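Local atomic coordinates of L-threonine-O-3-phosphate decarboxylase (Porphyromonas gingivalis, PDB entry 3FKD), a protein that probably binds pyridoxal 5'-phosphate and, as an enzyme of the class I/II aminotransferase family, probably decarboxylates L-threonine O-3-phosphate. Residues Y116-S128 / D142-L154. Numbering follows the deposited sequence.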
# COMPACT_ATOMS: atom_id res chain seq x y z
N TYR A 116 -1.12 7.39 -28.37
CA TYR A 116 -0.22 8.19 -29.17
C TYR A 116 1.20 7.63 -29.08
O TYR A 116 1.68 7.28 -28.00
CB TYR A 116 -0.26 9.65 -28.71
CG TYR A 116 0.40 10.54 -29.71
CD1 TYR A 116 1.76 10.82 -29.63
CD2 TYR A 116 -0.32 11.06 -30.79
CE1 TYR A 116 2.40 11.60 -30.60
CE2 TYR A 116 0.29 11.85 -31.75
CZ TYR A 116 1.65 12.12 -31.65
OH TYR A 116 2.26 12.91 -32.58
N PRO A 117 1.87 7.53 -30.23
CA PRO A 117 3.17 6.86 -30.35
C PRO A 117 4.32 7.64 -29.69
O PRO A 117 4.55 8.79 -30.03
CB PRO A 117 3.40 6.80 -31.87
CG PRO A 117 2.12 7.19 -32.51
CD PRO A 117 1.43 8.09 -31.51
N SER A 118 5.03 7.01 -28.75
CA SER A 118 6.12 7.69 -28.06
C SER A 118 7.27 8.10 -29.00
O SER A 118 7.99 9.07 -28.73
CB SER A 118 6.64 6.87 -26.88
OG SER A 118 7.00 5.56 -27.26
N ASN A 119 7.46 7.39 -30.11
CA ASN A 119 8.56 7.83 -30.96
C ASN A 119 8.15 8.64 -32.17
O ASN A 119 8.77 8.62 -33.22
CB ASN A 119 9.55 6.71 -31.27
CG ASN A 119 10.60 6.57 -30.16
OD1 ASN A 119 11.30 7.55 -29.82
ND2 ASN A 119 10.70 5.37 -29.58
N GLU A 120 7.07 9.38 -31.96
CA GLU A 120 6.64 10.41 -32.87
C GLU A 120 6.48 11.57 -31.90
O GLU A 120 6.44 11.37 -30.69
CB GLU A 120 5.37 9.96 -33.58
CG GLU A 120 5.55 8.46 -34.01
CD GLU A 120 4.57 7.98 -35.08
OE1 GLU A 120 3.70 8.79 -35.49
OE2 GLU A 120 4.68 6.79 -35.50
N ASP A 121 6.50 12.79 -32.41
CA ASP A 121 6.71 13.92 -31.52
C ASP A 121 5.41 14.21 -30.82
O ASP A 121 4.43 14.60 -31.46
CB ASP A 121 7.18 15.14 -32.30
CG ASP A 121 7.41 16.34 -31.43
OD1 ASP A 121 7.29 16.21 -30.19
OD2 ASP A 121 7.71 17.43 -31.97
N ILE A 122 5.40 14.02 -29.50
CA ILE A 122 4.20 14.27 -28.74
C ILE A 122 3.81 15.75 -28.76
O ILE A 122 2.65 16.11 -28.53
CB ILE A 122 4.36 13.74 -27.32
CG1 ILE A 122 5.75 14.08 -26.79
CG2 ILE A 122 4.24 12.21 -27.33
CD1 ILE A 122 5.95 15.54 -26.46
N GLY A 123 4.79 16.61 -29.07
CA GLY A 123 4.58 18.05 -29.06
C GLY A 123 3.58 18.47 -30.11
O GLY A 123 3.20 19.64 -30.21
N GLU A 124 3.10 17.48 -30.84
CA GLU A 124 2.44 17.68 -32.10
C GLU A 124 1.29 16.67 -32.21
O GLU A 124 0.82 16.33 -33.28
CB GLU A 124 3.50 17.45 -33.17
CG GLU A 124 3.15 17.64 -34.58
CD GLU A 124 3.89 16.62 -35.37
OE1 GLU A 124 4.19 15.58 -34.74
OE2 GLU A 124 4.18 16.82 -36.58
N ALA A 125 0.84 16.20 -31.05
CA ALA A 125 -0.35 15.39 -30.93
C ALA A 125 -1.56 16.30 -30.72
O ALA A 125 -1.41 17.53 -30.68
CB ALA A 125 -0.22 14.43 -29.77
N ASP A 126 -2.74 15.71 -30.56
CA ASP A 126 -3.95 16.50 -30.39
C ASP A 126 -4.35 16.67 -28.92
O ASP A 126 -4.95 15.76 -28.33
CB ASP A 126 -5.12 15.87 -31.18
CG ASP A 126 -6.28 16.81 -31.39
OD1 ASP A 126 -6.10 18.04 -31.21
OD2 ASP A 126 -7.38 16.33 -31.76
N PHE A 127 -4.05 17.83 -28.36
CA PHE A 127 -4.33 18.18 -26.96
C PHE A 127 -5.63 18.93 -26.72
O PHE A 127 -5.91 19.37 -25.59
CB PHE A 127 -3.18 19.02 -26.40
CG PHE A 127 -1.90 18.25 -26.22
CD1 PHE A 127 -0.90 18.32 -27.17
CD2 PHE A 127 -1.71 17.45 -25.12
CE1 PHE A 127 0.25 17.62 -27.01
CE2 PHE A 127 -0.56 16.73 -24.96
CZ PHE A 127 0.43 16.82 -25.90
N SER A 128 -6.45 19.05 -27.76
CA SER A 128 -7.63 19.91 -27.73
C SER A 128 -8.52 19.70 -26.53
O SER A 128 -8.80 20.65 -25.79
CB SER A 128 -8.44 19.70 -28.99
OG SER A 128 -7.55 19.63 -30.09
N ASP A 142 10.81 1.87 -23.99
CA ASP A 142 11.46 2.50 -25.15
C ASP A 142 12.80 3.14 -24.89
O ASP A 142 13.68 3.15 -25.75
CB ASP A 142 10.60 3.69 -25.57
CG ASP A 142 9.84 3.40 -26.76
OD1 ASP A 142 10.14 2.34 -27.33
OD2 ASP A 142 8.94 4.19 -27.11
N GLY A 143 12.88 3.80 -23.74
CA GLY A 143 13.98 4.68 -23.42
C GLY A 143 13.83 6.00 -24.14
O GLY A 143 14.80 6.76 -24.24
N ARG A 144 12.65 6.29 -24.66
CA ARG A 144 12.47 7.54 -25.38
C ARG A 144 12.71 8.68 -24.42
O ARG A 144 12.25 8.65 -23.31
CB ARG A 144 11.06 7.62 -25.97
CG ARG A 144 10.83 8.83 -26.85
CD ARG A 144 10.29 10.05 -26.09
NE ARG A 144 9.41 9.73 -24.96
CZ ARG A 144 8.08 9.68 -24.99
NH1 ARG A 144 7.44 9.93 -26.14
NH2 ARG A 144 7.38 9.38 -23.89
N LEU A 145 13.48 9.67 -24.83
CA LEU A 145 13.82 10.76 -23.92
C LEU A 145 13.55 12.08 -24.59
O LEU A 145 14.06 12.35 -25.68
CB LEU A 145 15.29 10.68 -23.47
CG LEU A 145 15.77 11.64 -22.35
CD1 LEU A 145 15.42 11.14 -20.99
CD2 LEU A 145 17.31 11.91 -22.39
N LEU A 146 12.72 12.89 -23.94
CA LEU A 146 12.42 14.25 -24.34
C LEU A 146 13.35 15.19 -23.59
O LEU A 146 13.73 14.92 -22.44
CB LEU A 146 10.98 14.58 -23.97
CG LEU A 146 9.99 13.57 -24.53
CD1 LEU A 146 8.57 13.83 -24.01
CD2 LEU A 146 10.07 13.66 -26.04
N GLN A 147 13.71 16.30 -24.23
CA GLN A 147 14.56 17.31 -23.62
C GLN A 147 13.75 18.08 -22.62
O GLN A 147 12.61 18.43 -22.89
CB GLN A 147 15.07 18.27 -24.69
CG GLN A 147 16.05 17.68 -25.67
CD GLN A 147 17.25 17.17 -24.95
OE1 GLN A 147 17.93 17.92 -24.25
NE2 GLN A 147 17.54 15.87 -25.10
N ARG A 148 14.35 18.37 -21.46
CA ARG A 148 13.72 19.19 -20.43
C ARG A 148 13.02 20.35 -21.09
O ARG A 148 11.99 20.80 -20.62
CB ARG A 148 14.78 19.68 -19.42
CG ARG A 148 14.55 21.08 -18.89
CD ARG A 148 15.52 21.54 -17.81
NE ARG A 148 14.95 22.73 -17.18
CZ ARG A 148 14.21 22.72 -16.07
NH1 ARG A 148 14.00 21.59 -15.41
NH2 ARG A 148 13.70 23.86 -15.59
N THR A 149 13.59 20.79 -22.21
CA THR A 149 13.10 21.91 -23.02
C THR A 149 11.87 21.58 -23.86
O THR A 149 10.98 22.41 -24.01
CB THR A 149 14.20 22.40 -23.98
OG1 THR A 149 15.42 22.52 -23.25
CG2 THR A 149 13.84 23.73 -24.58
N GLU A 150 11.82 20.39 -24.43
CA GLU A 150 10.67 20.00 -25.24
C GLU A 150 9.47 19.91 -24.33
O GLU A 150 8.36 20.31 -24.68
CB GLU A 150 10.93 18.66 -25.93
CG GLU A 150 9.69 18.03 -26.55
CD GLU A 150 9.11 18.84 -27.70
OE1 GLU A 150 9.79 19.76 -28.23
OE2 GLU A 150 7.95 18.55 -28.09
N ILE A 151 9.70 19.41 -23.12
CA ILE A 151 8.66 19.31 -22.13
C ILE A 151 8.15 20.70 -21.74
O ILE A 151 6.94 20.93 -21.77
CB ILE A 151 9.10 18.47 -20.92
CG1 ILE A 151 9.21 17.01 -21.34
CG2 ILE A 151 8.10 18.59 -19.81
CD1 ILE A 151 9.52 16.04 -20.24
N LEU A 152 9.05 21.63 -21.39
CA LEU A 152 8.63 23.00 -21.02
C LEU A 152 7.71 23.72 -22.04
O LEU A 152 6.84 24.49 -21.65
CB LEU A 152 9.83 23.89 -20.67
CG LEU A 152 10.60 23.37 -19.47
CD1 LEU A 152 11.92 24.07 -19.25
CD2 LEU A 152 9.69 23.48 -18.23
N ARG A 153 7.88 23.48 -23.33
CA ARG A 153 7.01 24.17 -24.26
C ARG A 153 5.65 23.51 -24.30
O ARG A 153 4.65 24.18 -24.53
CB ARG A 153 7.63 24.38 -25.64
CG ARG A 153 7.66 23.17 -26.60
CD ARG A 153 8.92 23.31 -27.47
NE ARG A 153 9.88 24.16 -26.76
CZ ARG A 153 10.48 25.23 -27.27
NH1 ARG A 153 10.27 25.57 -28.54
NH2 ARG A 153 11.30 25.95 -26.52
N LEU A 154 5.60 22.20 -24.04
CA LEU A 154 4.31 21.52 -23.88
C LEU A 154 3.48 22.06 -22.68
O LEU A 154 2.27 22.29 -22.78
CB LEU A 154 4.52 20.03 -23.69
CG LEU A 154 5.27 19.21 -24.72
CD1 LEU A 154 5.90 18.03 -24.04
CD2 LEU A 154 4.29 18.77 -25.79
O HOH W 1 8.56 3.05 -29.59
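Ile122 meets two leucines of 142-154: its side chain crosses that of Leu154 at about a right angle, with CD1 3.5 Å from Leu154 CD1, and reaches tip to tip toward Leu146, whose CD1 is 4.0 Å from Ile122 CG1. With CG1 set between the backbone N and the carbonyl carbon (chi1 43°), CG2 is left beside the Arg144 guanidinium. Leu146 CD1 lies over the centre of one face of that guanidinium and Ser118 CB over the other. Arg144, bent at chi2 and chi3, gives a weak bond from NH1 to Ser118 O (2.8 Å, 126° at the hydrogen). Ser118 OG is modelled 2.4 Å from Asp142 OD2, too short to be trusted; OG also bonds Ile96 O. A water joins Asp142 OD2 to Asn119 ND2. Within helix 148-157, Leu154 CD2 packs 3.4 Å from Gly123 CA. Asp121 OD1 closes an Asx turn by accepting from Gly123 N. The contact thus joins the loop after edge strand 112-117 to loop 142-147 and the helix that follows it. Asp121 OD1 and Glu150 OE2 stand 3.2 Å apart; like charges this close would probably raise the pKa of one carboxylate, though solvent at exposed Asp121 and the Gly123 N-H should soften the effect.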